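PDB 3ON5: BH1974 protein, which belongs to the XdhC/CoxI family and probably assists in maturing or inserting the molybdenum cofactor of a xanthine dehydrogenase, as relatives do. Local coordinates for residues Val84-Ser98 / Ser109-Asp123. Residues are numbered along the deposited sequence; the frame is centred on the assembly and turned at random.
Sequences VWQEQLPRTVVYDLS and SGCNGTISVLLEPVD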
loop_
_atom_site.group_PDB
_atom_site.type_symbol
_atom_site.label_atom_id
_atom_site.label_comp_id
_atom_site.label_asym_id
_atom_site.label_seq_id
_atom_site.Cartn_x
_atom_site.Cartn_y
_atom_site.Cartn_z
ATOM N N VAL A 84 -23.839 -10.897 13.499
ATOM C CA VAL A 84 -23.848 -12.360 13.640
ATOM C C VAL A 84 -22.781 -12.774 14.693
ATOM O O VAL A 84 -23.088 -13.587 15.563
ATOM C CB VAL A 84 -23.634 -13.062 12.268
ATOM C CG1 VAL A 84 -23.279 -14.539 12.417
ATOM C CG2 VAL A 84 -24.857 -12.894 11.372
ATOM N N TRP A 85 -21.575 -12.180 14.655
ATOM C CA TRP A 85 -20.534 -12.491 15.627
ATOM C C TRP A 85 -20.940 -12.073 17.032
ATOM O O TRP A 85 -20.731 -12.832 17.975
ATOM C CB TRP A 85 -19.186 -11.836 15.283
ATOM C CG TRP A 85 -18.116 -12.230 16.256
ATOM C CD1 TRP A 85 -17.711 -11.535 17.357
ATOM C CD2 TRP A 85 -17.492 -13.517 16.343
ATOM N NE1 TRP A 85 -16.797 -12.275 18.077
ATOM C CE2 TRP A 85 -16.651 -13.501 17.482
ATOM C CE3 TRP A 85 -17.519 -14.674 15.533
ATOM C CZ2 TRP A 85 -15.819 -14.576 17.807
ATOM C CZ3 TRP A 85 -16.706 -15.743 15.872
ATOM C CH2 TRP A 85 -15.867 -15.684 16.991
ATOM N N GLN A 86 -21.462 -10.848 17.177
ATOM C CA GLN A 86 -21.866 -10.307 18.471
ATOM C C GLN A 86 -23.000 -11.182 19.069
ATOM O O GLN A 86 -22.870 -11.662 20.198
ATOM C CB GLN A 86 -22.290 -8.836 18.308
ATOM C CG GLN A 86 -22.400 -8.078 19.638
ATOM C CD GLN A 86 -21.066 -7.780 20.305
ATOM O OE1 GLN A 86 -20.039 -7.615 19.641
ATOM N NE2 GLN A 86 -21.073 -7.601 21.628
ATOM N N GLU A 87 -24.068 -11.438 18.281
ATOM C CA GLU A 87 -25.214 -12.267 18.676
ATOM C C GLU A 87 -24.849 -13.733 18.843
ATOM O O GLU A 87 -25.563 -14.462 19.529
ATOM C CB GLU A 87 -26.327 -12.176 17.624
ATOM C CG GLU A 87 -27.022 -10.834 17.528
ATOM C CD GLU A 87 -27.931 -10.694 16.321
ATOM O OE1 GLU A 87 -28.144 -11.702 15.607
ATOM O OE2 GLU A 87 -28.397 -9.560 16.066
ATOM N N GLN A 88 -23.764 -14.174 18.159
ATOM C CA GLN A 88 -23.245 -15.545 18.115
ATOM C C GLN A 88 -24.401 -16.451 17.643
ATOM O O GLN A 88 -24.646 -17.517 18.199
ATOM C CB GLN A 88 -22.652 -15.938 19.477
ATOM C CG GLN A 88 -21.508 -16.938 19.415
ATOM C CD GLN A 88 -20.211 -16.438 18.812
ATOM O OE1 GLN A 88 -19.415 -17.213 18.292
ATOM N NE2 GLN A 88 -19.939 -15.157 18.883
ATOM N N LEU A 89 -25.136 -15.968 16.617
ATOM C CA LEU A 89 -26.307 -16.616 16.042
ATOM C C LEU A 89 -26.320 -16.515 14.504
ATOM O O LEU A 89 -26.333 -15.403 13.967
ATOM C CB LEU A 89 -27.573 -15.958 16.620
ATOM C CG LEU A 89 -28.929 -16.443 16.098
ATOM C CD1 LEU A 89 -29.251 -17.855 16.577
ATOM C CD2 LEU A 89 -30.016 -15.518 16.538
ATOM N N PRO A 90 -26.385 -17.669 13.789
ATOM C CA PRO A 90 -26.434 -17.640 12.324
ATOM C C PRO A 90 -27.664 -16.928 11.794
ATOM O O PRO A 90 -28.690 -16.842 12.471
ATOM C CB PRO A 90 -26.471 -19.122 11.942
ATOM C CG PRO A 90 -25.876 -19.814 13.083
ATOM C CD PRO A 90 -26.370 -19.060 14.270
ATOM N N ARG A 91 -27.561 -16.456 10.549
ATOM C CA ARG A 91 -28.574 -15.665 9.859
ATOM C C ARG A 91 -28.560 -15.943 8.363
ATOM O O ARG A 91 -27.485 -16.175 7.793
ATOM C CB ARG A 91 -28.234 -14.180 10.126
ATOM C CG ARG A 91 -29.201 -13.170 9.586
ATOM C CD ARG A 91 -28.697 -11.752 9.753
ATOM N NE ARG A 91 -28.555 -11.348 11.153
ATOM C CZ ARG A 91 -28.555 -10.084 11.569
ATOM N NH1 ARG A 91 -28.743 -9.093 10.704
ATOM N NH2 ARG A 91 -28.418 -9.804 12.858
ATOM N N THR A 92 -29.738 -15.888 7.723
ATOM C CA THR A 92 -29.860 -15.974 6.269
ATOM C C THR A 92 -30.262 -14.593 5.759
ATOM O O THR A 92 -31.238 -14.002 6.243
ATOM C CB THR A 92 -30.818 -17.066 5.807
ATOM O OG1 THR A 92 -30.397 -18.311 6.344
ATOM C CG2 THR A 92 -30.830 -17.193 4.295
ATOM N N VAL A 93 -29.461 -14.047 4.833
ATOM C CA VAL A 93 -29.735 -12.736 4.262
ATOM C C VAL A 93 -30.027 -12.953 2.792
ATOM O O VAL A 93 -29.287 -13.668 2.125
ATOM C CB VAL A 93 -28.597 -11.707 4.509
ATOM C CG1 VAL A 93 -29.042 -10.300 4.114
ATOM C CG2 VAL A 93 -28.161 -11.710 5.972
ATOM N N VAL A 94 -31.136 -12.386 2.304
ATOM C CA VAL A 94 -31.530 -12.501 0.895
ATOM C C VAL A 94 -31.249 -11.164 0.220
ATOM O O VAL A 94 -31.602 -10.105 0.754
ATOM C CB VAL A 94 -32.992 -12.959 0.696
ATOM C CG1 VAL A 94 -33.299 -13.174 -0.779
ATOM C CG2 VAL A 94 -33.266 -14.246 1.473
ATOM N N TYR A 95 -30.582 -11.225 -0.940
ATOM C CA TYR A 95 -30.222 -10.055 -1.715
ATOM C C TYR A 95 -30.799 -10.068 -3.106
ATOM O O TYR A 95 -30.425 -10.927 -3.902
ATOM C CB TYR A 95 -28.704 -9.964 -1.834
ATOM C CG TYR A 95 -28.019 -9.568 -0.560
ATOM C CD1 TYR A 95 -27.866 -8.228 -0.218
ATOM C CD2 TYR A 95 -27.454 -10.529 0.278
ATOM C CE1 TYR A 95 -27.199 -7.850 0.939
ATOM C CE2 TYR A 95 -26.778 -10.163 1.438
ATOM C CZ TYR A 95 -26.663 -8.820 1.769
ATOM O OH TYR A 95 -26.025 -8.422 2.915
ATOM N N ASP A 96 -31.668 -9.091 -3.432
ATOM C CA ASP A 96 -32.114 -8.928 -4.816
ATOM C C ASP A 96 -31.013 -8.161 -5.527
ATOM O O ASP A 96 -30.886 -6.949 -5.299
ATOM C CB ASP A 96 -33.484 -8.233 -4.923
ATOM C CG ASP A 96 -34.063 -8.207 -6.332
ATOM O OD1 ASP A 96 -33.483 -8.884 -7.237
ATOM O OD2 ASP A 96 -35.140 -7.583 -6.520
ATOM N N LEU A 97 -30.155 -8.833 -6.303
ATOM C CA LEU A 97 -28.990 -8.182 -6.905
ATOM C C LEU A 97 -29.361 -7.169 -7.991
ATOM O O LEU A 97 -28.548 -6.292 -8.279
ATOM C CB LEU A 97 -28.021 -9.211 -7.488
ATOM C CG LEU A 97 -27.443 -10.236 -6.474
ATOM C CD1 LEU A 97 -26.417 -11.141 -7.143
ATOM C CD2 LEU A 97 -26.799 -9.555 -5.258
ATOM N N SER A 98 -30.578 -7.255 -8.550
ATOM C CA SER A 98 -31.082 -6.357 -9.591
ATOM C C SER A 98 -31.464 -4.987 -8.995
ATOM O O SER A 98 -31.022 -3.954 -9.502
ATOM C CB SER A 98 -32.274 -6.995 -10.292
ATOM O OG SER A 98 -33.323 -7.323 -9.395
ATOM N N SER A 109 -25.282 -3.274 -8.722
ATOM C CA SER A 109 -24.614 -4.381 -9.424
ATOM C C SER A 109 -25.102 -4.516 -10.870
ATOM O O SER A 109 -24.296 -4.448 -11.785
ATOM C CB SER A 109 -24.853 -5.697 -8.686
ATOM O OG SER A 109 -24.377 -6.803 -9.436
ATOM N N GLY A 110 -26.407 -4.733 -11.055
ATOM C CA GLY A 110 -27.001 -4.931 -12.367
ATOM C C GLY A 110 -27.312 -6.383 -12.694
ATOM O O GLY A 110 -28.058 -6.620 -13.643
ATOM N N CYS A 111 -26.729 -7.374 -11.948
ATOM C CA CYS A 111 -26.966 -8.820 -12.152
ATOM C C CYS A 111 -28.447 -9.125 -11.814
ATOM O O CYS A 111 -28.941 -8.709 -10.763
ATOM C CB CYS A 111 -25.998 -9.697 -11.343
ATOM S SG CYS A 111 -24.592 -10.384 -12.297
ATOM N N ASN A 112 -29.165 -9.780 -12.754
ATOM C CA ASN A 112 -30.579 -10.124 -12.624
ATOM C C ASN A 112 -30.698 -11.472 -11.917
ATOM O O ASN A 112 -30.928 -12.514 -12.540
ATOM C CB ASN A 112 -31.264 -10.131 -13.996
ATOM C CG ASN A 112 -32.749 -10.367 -13.948
ATOM O OD1 ASN A 112 -33.443 -10.082 -12.965
ATOM N ND2 ASN A 112 -33.277 -10.866 -15.029
ATOM N N GLY A 113 -30.498 -11.417 -10.610
ATOM C CA GLY A 113 -30.527 -12.570 -9.726
ATOM C C GLY A 113 -30.782 -12.213 -8.281
ATOM O O GLY A 113 -30.670 -11.051 -7.887
ATOM N N THR A 114 -31.147 -13.224 -7.494
ATOM C CA THR A 114 -31.457 -13.131 -6.083
ATOM C C THR A 114 -30.675 -14.226 -5.371
ATOM O O THR A 114 -30.822 -15.410 -5.704
ATOM C CB THR A 114 -32.968 -13.222 -5.888
ATOM O OG1 THR A 114 -33.602 -12.185 -6.652
ATOM C CG2 THR A 114 -33.370 -13.112 -4.431
ATOM N N ILE A 115 -29.801 -13.832 -4.425
ATOM C CA ILE A 115 -28.990 -14.806 -3.695
ATOM C C ILE A 115 -29.356 -14.792 -2.205
ATOM O O ILE A 115 -29.681 -13.744 -1.637
ATOM C CB ILE A 115 -27.444 -14.636 -3.877
ATOM C CG1 ILE A 115 -26.877 -13.329 -3.261
ATOM C CG2 ILE A 115 -27.029 -14.844 -5.341
ATOM C CD1 ILE A 115 -25.335 -13.214 -3.274
ATOM N N SER A 116 -29.285 -15.991 -1.594
ATOM C CA SER A 116 -29.488 -16.266 -0.174
ATOM C C SER A 116 -28.117 -16.628 0.454
ATOM O O SER A 116 -27.499 -17.663 0.119
ATOM C CB SER A 116 -30.526 -17.372 0.018
ATOM O OG SER A 116 -31.724 -17.130 -0.709
ATOM N N VAL A 117 -27.614 -15.733 1.309
ATOM C CA VAL A 117 -26.323 -15.896 1.975
ATOM C C VAL A 117 -26.563 -16.308 3.424
ATOM O O VAL A 117 -27.314 -15.628 4.129
ATOM C CB VAL A 117 -25.471 -14.590 1.884
ATOM C CG1 VAL A 117 -24.084 -14.779 2.499
ATOM C CG2 VAL A 117 -25.360 -14.093 0.442
ATOM N N LEU A 118 -25.947 -17.423 3.861
ATOM C CA LEU A 118 -26.030 -17.889 5.246
ATOM C C LEU A 118 -24.739 -17.517 5.987
ATOM O O LEU A 118 -23.651 -17.992 5.628
ATOM C CB LEU A 118 -26.302 -19.403 5.339
ATOM C CG LEU A 118 -26.201 -20.062 6.743
ATOM C CD1 LEU A 118 -27.333 -19.623 7.670
ATOM C CD2 LEU A 118 -26.226 -21.544 6.629
ATOM N N LEU A 119 -24.880 -16.676 7.032
ATOM C CA LEU A 119 -23.771 -16.197 7.860
ATOM C C LEU A 119 -23.721 -16.994 9.163
ATOM O O LEU A 119 -24.713 -17.032 9.886
ATOM C CB LEU A 119 -23.926 -14.683 8.132
ATOM C CG LEU A 119 -23.857 -13.758 6.907
ATOM C CD1 LEU A 119 -24.595 -12.496 7.137
ATOM C CD2 LEU A 119 -22.459 -13.437 6.544
ATOM N N GLU A 120 -22.597 -17.689 9.413
ATOM C CA GLU A 120 -22.357 -18.518 10.604
ATOM C C GLU A 120 -21.149 -18.047 11.371
ATOM O O GLU A 120 -20.082 -17.919 10.767
ATOM C CB GLU A 120 -22.147 -19.981 10.229
ATOM C CG GLU A 120 -23.392 -20.697 9.758
ATOM C CD GLU A 120 -23.053 -22.048 9.168
ATOM O OE1 GLU A 120 -22.371 -22.069 8.116
ATOM O OE2 GLU A 120 -23.438 -23.079 9.769
ATOM N N PRO A 121 -21.250 -17.804 12.705
ATOM C CA PRO A 121 -20.040 -17.407 13.441
ATOM C C PRO A 121 -19.120 -18.606 13.607
ATOM O O PRO A 121 -19.576 -19.667 14.041
ATOM C CB PRO A 121 -20.576 -16.884 14.775
ATOM C CG PRO A 121 -21.944 -17.455 14.915
ATOM C CD PRO A 121 -22.431 -17.926 13.589
ATOM N N VAL A 122 -17.848 -18.470 13.193
ATOM C CA VAL A 122 -16.878 -19.547 13.369
ATOM C C VAL A 122 -16.498 -19.544 14.849
ATOM O O VAL A 122 -15.516 -18.911 15.243
ATOM C CB VAL A 122 -15.651 -19.478 12.428
ATOM C CG1 VAL A 122 -14.713 -20.665 12.659
ATOM C CG2 VAL A 122 -16.093 -19.432 10.971
ATOM N N ASP A 123 -17.353 -20.188 15.672
ATOM C CA ASP A 123 -17.182 -20.315 17.113
ATOM C C ASP A 123 -16.143 -21.406 17.396
ATOM O O ASP A 123 -15.699 -22.076 16.456
ATOM C CB ASP A 123 -18.533 -20.595 17.807
ATOM C CG ASP A 123 -19.351 -21.812 17.382
ATOM O OD1 ASP A 123 -18.788 -22.716 16.732
ATOM O OD2 ASP A 123 -20.544 -21.889 17.768
HETATM O O HOH W 1 -35.121 -10.079 -10.362
#
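D96 OD1 is gripped by two hydroxyls: S98 OG lies 2.7 Å away and comes from above the carboxylate plane, while T114 OG1 reaches across from the neighbouring strand in a weak hydrogen bond. These residues close one end of an antiparallel β-ladder between strands 91-96 and 113-121, in which 91-96 forms an outer strand of the chain's five-stranded sheet and 113-121 is bonded on its other side to strand 36-46. Among the straightest rungs are V93 N to V117 O and Y95 N to I115 O, with N-H...O angles of 172° and 170°. On the face carrying V93 and Y95, V93 CG2 meets L119 CD1 at 3.8 Å and Y95 CD2 lies 4.1 Å from V117 CG2; the tyrosine hydroxyl bonds to D76 of helix 73-87, which packs over this face. At the other end, P121 meets the last turn of that helix: its CD lies 3.7 Å from V84 CG1, and its CB 3.8 Å from W85 CE3. The W85 side chain leaves the helix with CG anti to N (chi1 -177°), which carries its indole past P121 to meet W105 of a neighbouring subunit. Replacing the indole with an alanine here is likely to leave P121 CB without this neighbour and to open a gap toward that subunit. At the indole edge, near the ring plane, V122 O approaches CZ3 of W85 to 3.4 Å.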